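Local coordinates for protein putative oxidoreductase (Salmonella enterica subsp. enterica serovar Typhimurium, PDB 3NX4) that binds NADP and probably acts as an NADPH-dependent acryloyl-CoA reductase of the medium-chain dehydrogenase/reductase family, at residues A[23-34]-A[94-104]; A[61-69]-A[118-126]. One frame throughout, in Å; residues are numbered along the deposited sequence.

Contact 1: residues A[23-34]-A[94-104]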
loop_
_atom_site.group_PDB
_atom_site.type_symbol
_atom_site.label_atom_id
_atom_site.label_comp_id
_atom_site.label_asym_id
_atom_site.label_seq_id
_atom_site.Cartn_x
_atom_site.Cartn_y
_atom_site.Cartn_z
ATOM N N SER A 23 37.493 21.566 -13.605
ATOM C CA SER A 23 37.501 22.312 -12.346
ATOM C C SER A 23 36.164 22.999 -12.054
ATOM O O SER A 23 35.972 23.553 -10.976
ATOM C CB SER A 23 38.639 23.340 -12.337
ATOM O OG SER A 23 38.525 24.233 -13.431
ATOM N N GLN A 24 35.248 22.960 -13.018
ATOM C CA GLN A 24 33.917 23.542 -12.845
ATOM C C GLN A 24 32.944 22.573 -12.172
ATOM O O GLN A 24 31.868 22.973 -11.719
ATOM C CB GLN A 24 33.336 23.971 -14.192
ATOM C CG GLN A 24 34.151 25.000 -14.942
ATOM C CD GLN A 24 33.475 25.412 -16.236
ATOM O OE1 GLN A 24 34.048 25.290 -17.318
ATOM N NE2 GLN A 24 32.242 25.898 -16.130
ATOM N N LEU A 25 33.313 21.297 -12.125
ATOM C CA LEU A 25 32.467 20.288 -11.501
ATOM C C LEU A 25 32.258 20.595 -10.021
ATOM O O LEU A 25 33.123 21.202 -9.386
ATOM C CB LEU A 25 33.103 18.907 -11.636
ATOM C CG LEU A 25 33.282 18.292 -13.019
ATOM C CD1 LEU A 25 34.008 16.965 -12.883
ATOM C CD2 LEU A 25 31.936 18.110 -13.696
ATOM N N PRO A 26 31.116 20.159 -9.461
ATOM C CA PRO A 26 30.865 20.378 -8.032
ATOM C C PRO A 26 31.944 19.712 -7.192
ATOM O O PRO A 26 32.722 18.910 -7.709
ATOM C CB PRO A 26 29.523 19.671 -7.803
ATOM C CG PRO A 26 29.420 18.669 -8.920
ATOM C CD PRO A 26 30.043 19.367 -10.091
ATOM N N ALA A 27 31.997 20.039 -5.908
ATOM C CA ALA A 27 32.978 19.419 -5.029
ATOM C C ALA A 27 32.521 18.019 -4.644
ATOM O O ALA A 27 31.325 17.763 -4.512
ATOM C CB ALA A 27 33.205 20.273 -3.788
ATOM N N GLY A 28 33.481 17.116 -4.474
ATOM C CA GLY A 28 33.186 15.758 -4.060
ATOM C C GLY A 28 34.441 14.916 -3.940
ATOM O O GLY A 28 35.469 15.221 -4.542
ATOM N N ASP A 29 34.349 13.839 -3.171
ATOM C CA ASP A 29 35.512 13.009 -2.884
ATOM C C ASP A 29 35.966 12.127 -4.036
ATOM O O ASP A 29 37.135 11.762 -4.108
ATOM C CB ASP A 29 35.250 12.138 -1.660
ATOM C CG ASP A 29 35.138 12.947 -0.394
ATOM O OD1 ASP A 29 35.742 14.044 -0.331
ATOM O OD2 ASP A 29 34.449 12.486 0.538
ATOM N N VAL A 30 35.048 11.765 -4.929
ATOM C CA VAL A 30 35.389 10.811 -5.972
ATOM C C VAL A 30 35.159 11.385 -7.358
ATOM O O VAL A 30 34.052 11.824 -7.675
ATOM C CB VAL A 30 34.598 9.495 -5.821
ATOM C CG1 VAL A 30 35.195 8.436 -6.712
ATOM C CG2 VAL A 30 34.612 9.043 -4.360
ATOM N N THR A 31 36.218 11.387 -8.168
ATOM C CA THR A 31 36.142 11.823 -9.556
ATOM C C THR A 31 36.082 10.630 -10.492
ATOM O O THR A 31 36.943 9.749 -10.457
ATOM C CB THR A 31 37.348 12.693 -9.942
ATOM O OG1 THR A 31 37.303 13.910 -9.193
ATOM C CG2 THR A 31 37.313 13.010 -11.431
ATOM N N VAL A 32 35.056 10.611 -11.333
ATOM C CA VAL A 32 34.811 9.478 -12.209
ATOM C C VAL A 32 34.890 9.888 -13.668
ATOM O O VAL A 32 34.298 10.889 -14.074
ATOM C CB VAL A 32 33.418 8.877 -11.934
ATOM C CG1 VAL A 32 33.167 7.681 -12.822
ATOM C CG2 VAL A 32 33.290 8.500 -10.448
ATOM N N ASP A 33 35.641 9.121 -14.449
ATOM C CA ASP A 33 35.636 9.272 -15.894
ATOM C C ASP A 33 34.491 8.420 -16.421
ATOM O O ASP A 33 34.544 7.193 -16.352
ATOM C CB ASP A 33 36.968 8.818 -16.487
ATOM C CG ASP A 33 38.136 9.666 -16.008
ATOM O OD1 ASP A 33 37.907 10.816 -15.571
ATOM O OD2 ASP A 33 39.283 9.181 -16.077
ATOM N N VAL A 34 33.455 9.087 -16.919
ATOM C CA VAL A 34 32.211 8.435 -17.313
ATOM C C VAL A 34 32.321 7.784 -18.680
ATOM O O VAL A 34 32.796 8.400 -19.634
ATOM C CB VAL A 34 31.045 9.440 -17.319
ATOM C CG1 VAL A 34 29.771 8.785 -17.845
ATOM C CG2 VAL A 34 30.835 10.007 -15.901
ATOM N N HIS A 94 22.527 17.904 -8.320
ATOM C CA HIS A 94 23.970 17.752 -8.408
ATOM C C HIS A 94 24.373 17.429 -9.843
ATOM O O HIS A 94 23.780 16.553 -10.460
ATOM C CB HIS A 94 24.417 16.640 -7.462
ATOM C CG HIS A 94 25.900 16.500 -7.335
ATOM N ND1 HIS A 94 26.618 17.092 -6.321
ATOM C CD2 HIS A 94 26.798 15.820 -8.085
ATOM C CE1 HIS A 94 27.896 16.788 -6.454
ATOM N NE2 HIS A 94 28.031 16.018 -7.516
ATOM N N TRP A 95 25.382 18.111 -10.373
ATOM C CA TRP A 95 25.827 17.830 -11.735
ATOM C C TRP A 95 26.001 16.332 -11.951
ATOM O O TRP A 95 26.636 15.646 -11.146
ATOM C CB TRP A 95 27.114 18.585 -12.062
ATOM C CG TRP A 95 26.874 20.030 -12.396
ATOM C CD1 TRP A 95 25.738 20.752 -12.159
ATOM C CD2 TRP A 95 27.788 20.922 -13.046
ATOM N NE1 TRP A 95 25.893 22.040 -12.615
ATOM C CE2 TRP A 95 27.142 22.168 -13.165
ATOM C CE3 TRP A 95 29.091 20.788 -13.534
ATOM C CZ2 TRP A 95 27.755 23.271 -13.753
ATOM C CZ3 TRP A 95 29.695 21.883 -14.118
ATOM C CH2 TRP A 95 29.027 23.107 -14.225
ATOM N N GLY A 96 25.437 15.836 -13.047
ATOM C CA GLY A 96 25.238 14.412 -13.218
ATOM C C GLY A 96 25.996 13.692 -14.313
ATOM O O GLY A 96 27.112 14.061 -14.687
ATOM N N GLY A 97 25.357 12.652 -14.841
ATOM C CA GLY A 97 26.053 11.626 -15.589
ATOM C C GLY A 97 26.188 11.848 -17.074
ATOM O O GLY A 97 26.943 11.135 -17.740
ATOM N N LEU A 98 25.459 12.823 -17.606
ATOM C CA LEU A 98 25.522 13.075 -19.044
ATOM C C LEU A 98 26.684 14.009 -19.356
ATOM O O LEU A 98 26.506 15.122 -19.853
ATOM C CB LEU A 98 24.172 13.580 -19.584
ATOM C CG LEU A 98 23.101 12.477 -19.575
ATOM C CD1 LEU A 98 21.674 13.024 -19.624
ATOM C CD2 LEU A 98 23.338 11.477 -20.703
ATOM N N ALA A 99 27.882 13.525 -19.041
ATOM C CA ALA A 99 29.114 14.288 -19.205
ATOM C C ALA A 99 30.303 13.337 -19.183
ATOM O O ALA A 99 30.181 12.180 -18.772
ATOM C CB ALA A 99 29.249 15.328 -18.105
ATOM N N GLU A 100 31.460 13.830 -19.605
ATOM C CA GLU A 100 32.642 12.984 -19.672
ATOM C C GLU A 100 33.234 12.689 -18.303
ATOM O O GLU A 100 33.912 11.681 -18.128
ATOM C CB GLU A 100 33.688 13.590 -20.611
ATOM C CG GLU A 100 33.236 13.569 -22.066
ATOM C CD GLU A 100 34.315 14.041 -23.020
ATOM O OE1 GLU A 100 35.202 14.799 -22.579
ATOM O OE2 GLU A 100 34.275 13.648 -24.207
ATOM N N ARG A 101 32.957 13.559 -17.338
ATOM C CA ARG A 101 33.434 13.371 -15.966
ATOM C C ARG A 101 32.357 13.754 -14.968
ATOM O O ARG A 101 31.525 14.617 -15.242
ATOM C CB ARG A 101 34.672 14.236 -15.690
ATOM C CG ARG A 101 35.632 14.355 -16.851
ATOM C CD ARG A 101 36.861 13.504 -16.642
ATOM N NE ARG A 101 37.903 13.818 -17.615
ATOM C CZ ARG A 101 38.136 13.115 -18.721
ATOM N NH1 ARG A 101 37.399 12.047 -19.004
ATOM N NH2 ARG A 101 39.112 13.482 -19.542
ATOM N N ALA A 102 32.399 13.129 -13.795
ATOM C CA ALA A 102 31.491 13.469 -12.707
ATOM C C ALA A 102 32.283 13.466 -11.415
ATOM O O ALA A 102 33.287 12.758 -11.300
ATOM C CB ALA A 102 30.321 12.474 -12.626
ATOM N N ARG A 103 31.849 14.275 -10.458
ATOM C CA ARG A 103 32.473 14.297 -9.139
ATOM C C ARG A 103 31.384 14.206 -8.084
ATOM O O ARG A 103 30.464 15.024 -8.067
ATOM C CB ARG A 103 33.306 15.566 -8.945
ATOM C CG ARG A 103 34.196 15.509 -7.707
ATOM C CD ARG A 103 35.015 16.805 -7.523
ATOM N NE ARG A 103 35.712 17.166 -8.744
ATOM C CZ ARG A 103 36.221 18.370 -8.987
ATOM N NH1 ARG A 103 36.104 19.333 -8.083
ATOM N NH2 ARG A 103 36.838 18.611 -10.135
ATOM N N VAL A 104 31.489 13.205 -7.213
ATOM C CA VAL A 104 30.399 12.854 -6.312
ATOM C C VAL A 104 30.903 12.343 -4.975
ATOM O O VAL A 104 32.095 12.101 -4.792
ATOM C CB VAL A 104 29.503 11.741 -6.913
ATOM C CG1 VAL A 104 28.846 12.213 -8.202
ATOM C CG2 VAL A 104 30.316 10.469 -7.152
HETATM O O HOH W 1 34.966 9.720 -20.227
#

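Contact 2: residues A[61-69]-A[118-126]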
loop_
_atom_site.group_PDB
_atom_site.type_symbol
_atom_site.label_atom_id
_atom_site.label_comp_id
_atom_site.label_asym_id
_atom_site.label_seq_id
_atom_site.Cartn_x
_atom_site.Cartn_y
_atom_site.Cartn_z
ATOM N N PRO A 61 22.520 17.305 -16.513
ATOM C CA PRO A 61 21.514 16.310 -16.145
ATOM C C PRO A 61 22.090 14.902 -16.234
ATOM O O PRO A 61 23.271 14.731 -16.562
ATOM C CB PRO A 61 20.441 16.512 -17.210
ATOM C CG PRO A 61 21.228 16.887 -18.429
ATOM C CD PRO A 61 22.375 17.747 -17.914
ATOM N N GLY A 62 21.256 13.909 -15.943
ATOM C CA GLY A 62 21.665 12.520 -16.001
ATOM C C GLY A 62 21.741 11.931 -14.604
ATOM O O GLY A 62 22.693 12.188 -13.861
ATOM N N ILE A 63 20.738 11.133 -14.249
ATOM C CA ILE A 63 20.652 10.579 -12.907
ATOM C C ILE A 63 21.464 9.292 -12.776
ATOM O O ILE A 63 21.600 8.747 -11.683
ATOM C CB ILE A 63 19.176 10.332 -12.486
ATOM C CG1 ILE A 63 18.525 9.266 -13.374
ATOM C CG2 ILE A 63 18.379 11.633 -12.552
ATOM C CD1 ILE A 63 17.029 9.063 -13.088
ATOM N N ASP A 64 22.002 8.812 -13.894
ATOM C CA ASP A 64 22.803 7.592 -13.895
ATOM C C ASP A 64 24.165 7.838 -14.534
ATOM O O ASP A 64 24.307 8.706 -15.391
ATOM C CB ASP A 64 22.128 6.493 -14.736
ATOM C CG ASP A 64 20.703 6.209 -14.327
ATOM O OD1 ASP A 64 20.345 6.440 -13.152
ATOM O OD2 ASP A 64 19.943 5.713 -15.193
ATOM N N PHE A 65 25.155 7.047 -14.138
ATOM C CA PHE A 65 26.383 6.934 -14.919
ATOM C C PHE A 65 27.162 5.689 -14.515
ATOM O O PHE A 65 26.946 5.127 -13.441
ATOM C CB PHE A 65 27.252 8.206 -14.851
ATOM C CG PHE A 65 27.879 8.466 -13.488
ATOM C CD1 PHE A 65 28.890 7.652 -13.004
ATOM C CD2 PHE A 65 27.460 9.536 -12.708
ATOM C CE1 PHE A 65 29.478 7.903 -11.751
ATOM C CE2 PHE A 65 28.041 9.793 -11.469
ATOM C CZ PHE A 65 29.047 8.970 -10.989
ATOM N N ALA A 66 28.046 5.246 -15.399
ATOM C CA ALA A 66 28.998 4.199 -15.069
ATOM C C ALA A 66 30.352 4.589 -15.652
ATOM O O ALA A 66 30.432 5.071 -16.781
ATOM C CB ALA A 66 28.546 2.873 -15.625
ATOM N N GLY A 67 31.416 4.378 -14.890
ATOM C CA GLY A 67 32.735 4.728 -15.376
ATOM C C GLY A 67 33.823 4.238 -14.459
ATOM O O GLY A 67 33.596 3.371 -13.611
ATOM N N THR A 68 35.009 4.812 -14.629
ATOM C CA THR A 68 36.185 4.405 -13.884
ATOM C C THR A 68 36.657 5.552 -13.008
ATOM O O THR A 68 36.745 6.694 -13.459
ATOM C CB THR A 68 37.332 4.031 -14.858
ATOM O OG1 THR A 68 36.866 3.041 -15.780
ATOM C CG2 THR A 68 38.527 3.481 -14.104
ATOM N N VAL A 69 36.975 5.244 -11.756
ATOM C CA VAL A 69 37.486 6.245 -10.831
ATOM C C VAL A 69 38.827 6.783 -11.324
ATOM O O VAL A 69 39.763 6.021 -11.570
ATOM C CB VAL A 69 37.639 5.657 -9.414
ATOM C CG1 VAL A 69 38.325 6.660 -8.473
ATOM C CG2 VAL A 69 36.270 5.223 -8.870
ATOM N N SER A 118 30.088 -2.516 -17.467
ATOM C CA SER A 118 29.770 -1.103 -17.309
ATOM C C SER A 118 28.644 -0.696 -18.277
ATOM O O SER A 118 27.721 0.037 -17.907
ATOM C CB SER A 118 31.044 -0.271 -17.552
ATOM O OG SER A 118 30.825 1.109 -17.337
ATOM N N ARG A 119 28.707 -1.194 -19.514
ATOM C CA ARG A 119 27.687 -0.884 -20.515
ATOM C C ARG A 119 26.315 -1.432 -20.105
ATOM O O ARG A 119 25.294 -0.741 -20.198
ATOM C CB ARG A 119 28.099 -1.416 -21.905
ATOM C CG ARG A 119 27.120 -1.049 -23.032
ATOM C CD ARG A 119 27.586 -1.602 -24.384
ATOM N NE ARG A 119 26.758 -1.115 -25.485
ATOM C CZ ARG A 119 25.678 -1.740 -25.960
ATOM N NH1 ARG A 119 25.292 -2.898 -25.443
ATOM N NH2 ARG A 119 24.993 -1.215 -26.971
ATOM N N ASN A 120 26.293 -2.671 -19.636
ATOM C CA ASN A 120 25.033 -3.273 -19.204
ATOM C C ASN A 120 24.437 -2.633 -17.958
ATOM O O ASN A 120 23.215 -2.614 -17.793
ATOM C CB ASN A 120 25.175 -4.781 -19.037
ATOM C CG ASN A 120 25.229 -5.501 -20.379
ATOM O OD1 ASN A 120 24.873 -4.927 -21.405
ATOM N ND2 ASN A 120 25.672 -6.752 -20.376
ATOM N N ALA A 121 25.302 -2.101 -17.096
ATOM C CA ALA A 121 24.865 -1.429 -15.881
ATOM C C ALA A 121 23.980 -0.242 -16.233
ATOM O O ALA A 121 23.049 0.095 -15.500
ATOM C CB ALA A 121 26.080 -0.965 -15.052
HETATM N N MSE A 122 24.275 0.391 -17.363
HETATM C CA MSE A 122 23.540 1.579 -17.791
HETATM C C MSE A 122 22.338 1.244 -18.685
HETATM O O MSE A 122 21.361 1.990 -18.718
HETATM C CB MSE A 122 24.474 2.581 -18.471
HETATM C CG MSE A 122 25.421 3.277 -17.476
HETATM SE SE MSE A 122 24.382 4.301 -16.194
HETATM C CE MSE A 122 24.499 3.105 -14.642
ATOM N N ILE A 123 22.403 0.129 -19.398
ATOM C CA ILE A 123 21.192 -0.377 -20.045
ATOM C C ILE A 123 20.134 -0.592 -18.958
ATOM O O ILE A 123 18.957 -0.288 -19.149
ATOM C CB ILE A 123 21.448 -1.665 -20.847
ATOM C CG1 ILE A 123 22.371 -1.356 -22.043
ATOM C CG2 ILE A 123 20.101 -2.283 -21.331
ATOM C CD1 ILE A 123 22.738 -2.560 -22.874
ATOM N N ILE A 124 20.569 -1.088 -17.802
ATOM C CA ILE A 124 19.679 -1.194 -16.647
ATOM C C ILE A 124 19.307 0.198 -16.141
ATOM O O ILE A 124 18.138 0.596 -16.202
ATOM C CB ILE A 124 20.317 -2.024 -15.523
ATOM C CG1 ILE A 124 20.521 -3.467 -15.994
ATOM C CG2 ILE A 124 19.449 -1.986 -14.246
ATOM C CD1 ILE A 124 21.455 -4.263 -15.087
ATOM N N GLY A 125 20.299 0.943 -15.651
ATOM C CA GLY A 125 20.083 2.309 -15.206
ATOM C C GLY A 125 19.054 2.424 -14.085
ATOM O O GLY A 125 18.709 1.440 -13.443
ATOM N N THR A 126 18.554 3.632 -13.864
ATOM C CA THR A 126 17.512 3.843 -12.870
ATOM C C THR A 126 16.242 3.042 -13.186
ATOM O O THR A 126 15.610 2.513 -12.288
ATOM C CB THR A 126 17.172 5.340 -12.722
ATOM O OG1 THR A 126 18.215 5.987 -11.993
ATOM C CG2 THR A 126 15.878 5.529 -11.953
#

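Contact 1: residues A[23-34]-A[94-104]
Val-30 to Val-34 and Arg-101 to Val-104 pair as antiparallel strands, their axes 4.7 Å apart at closest approach, with Val-30/Val-104 and Val-32/Ala-102 as hydrogen-bonded pairs. Val-32 N reaches Ala-102 O at 2.8 Å. Val-34 N continues the ladder to Glu-100 O, and a water donates to both Val-34 O and Glu-100 O. At the other end Asp-29 and Val-30 together face Val-104, a classic beta bulge. These strands belong to the GroES-like domain of the medium-chain dehydrogenase/reductase fold, and Val-32 and Ala-102 turn to the side of the sheet where Phe-65 of the neighbouring strand packs on both.

On the other side, Thr-31 and Arg-103 run alongside each other. In Arg-103, CG anti to the backbone N (chi1 -169°) and an extended chi2 bring CD to 3.1 Å from Pro-26 O; the bend at chi3 then turns one guanidinium face against Leu-25 CB. Asp-33 and Arg-101 also lie side by side, but Asp-33 OD1 is 3.6 Å from Arg-101 NE and well out of the guanidinium plane, a long pair of charges only; Glu-22 is a second, weak ion partner of Arg-101. The loop leading into strand 30-34 packs on the loop before Arg-101: Pro-26 CG sits over one face of the His-94 ring, 3.3 Å from His-94 NE2, while Pro-26 CD rests on Trp-95 CB at 3.6 Å. Leu-25 CD2 meets the edge of the Trp-95 ring at CE3 (3.9 Å). In-plane donation from His-94 NE2 to Arg-103 O (2.7 Å) fixes the imidazole under the proline.

Contact 2: residues A[61-69]-A[118-126]
Asp-64 grips Thr-126 with both carboxylate oxygens. The grip rests mainly on Thr-126 N, which donates to Asp-64 OD2 at 2.8 Å, meeting that oxygen from above the carboxylate plane. Thr-126 OG1 donates to Asp-64 OD1, although the modelled 2.5 Å is very short and its exact length doubtful. The threonine places OG1 beside its own backbone N (chi1 -75°), which presents hydroxyl and amide together to one acid, the two side chains crossing at about a right angle. Gly-125 CA comes within 3.4 Å of Asp-64 OD2, and the positive phi of Gly-125 (59°) marks a local departure from regular helical geometry just before Thr-126. Ile-63 CD1 lies 3.5 Å from Thr-126 OG1 and adds an apolar neighbour to the buried hydroxyl.

Further along, selenomethionine Met-122 bends at chi2 and chi3 and lies against the strand. Its SE is 3.5 Å from Asp-64 CB, its CE approaches Phe-65 O, and its CG packs on Ala-66 CB at 3.7 Å. Ala-66 CB is also touched by Ser-118 OG, 3.4 Å away, one helical turn before Met-122. The strand and helix segments run nearly antiparallel, their axes 7.9 Å apart at closest approach.

In the second shell, Asn-40 ND2 and Ser-38 OG both hydrogen-bond to Asp-64 OD2, and with Thr-126 N they give this buried oxygen three donors, which fix the rotation of the carboxylate. Trp-36 of strand 30-39 and Leu-320 of strand 318-322 pack against Met-122. Thr-126 also touches Ser-267 and the bound NADP, so the carboxylate anchors a residue of the cofactor pocket to the GroES-like sheet, at the cleft between catalytic and Rossmann-type nucleotide-binding domains characteristic of medium-chain dehydrogenases/reductases.

The segments alternate along the chain, 23-34, 61-69, 94-104 and 118-126, and the centres of the two contacts lie about 13 Å apart. Strand 30-39 stands between strands 64-72 and 101-104 at its contact 1 end, where Asp-33 N probably bonds to Thr-68 O (2.8 Å). A second junction joins the loops: Gly-97 N probably bonds to Gly-62 O (2.9 Å), while Gly-97 CA packs on Phe-65 CB. Contact 1 lies in the sheet away from the annotated NADP sites; contact 2 joins that sheet to helix 118-140 and reaches the cofactor. One sheet, through neighbouring strands 30-39 and 64-72, therefore connects the outlying part of the GroES-like domain to the NADP cleft.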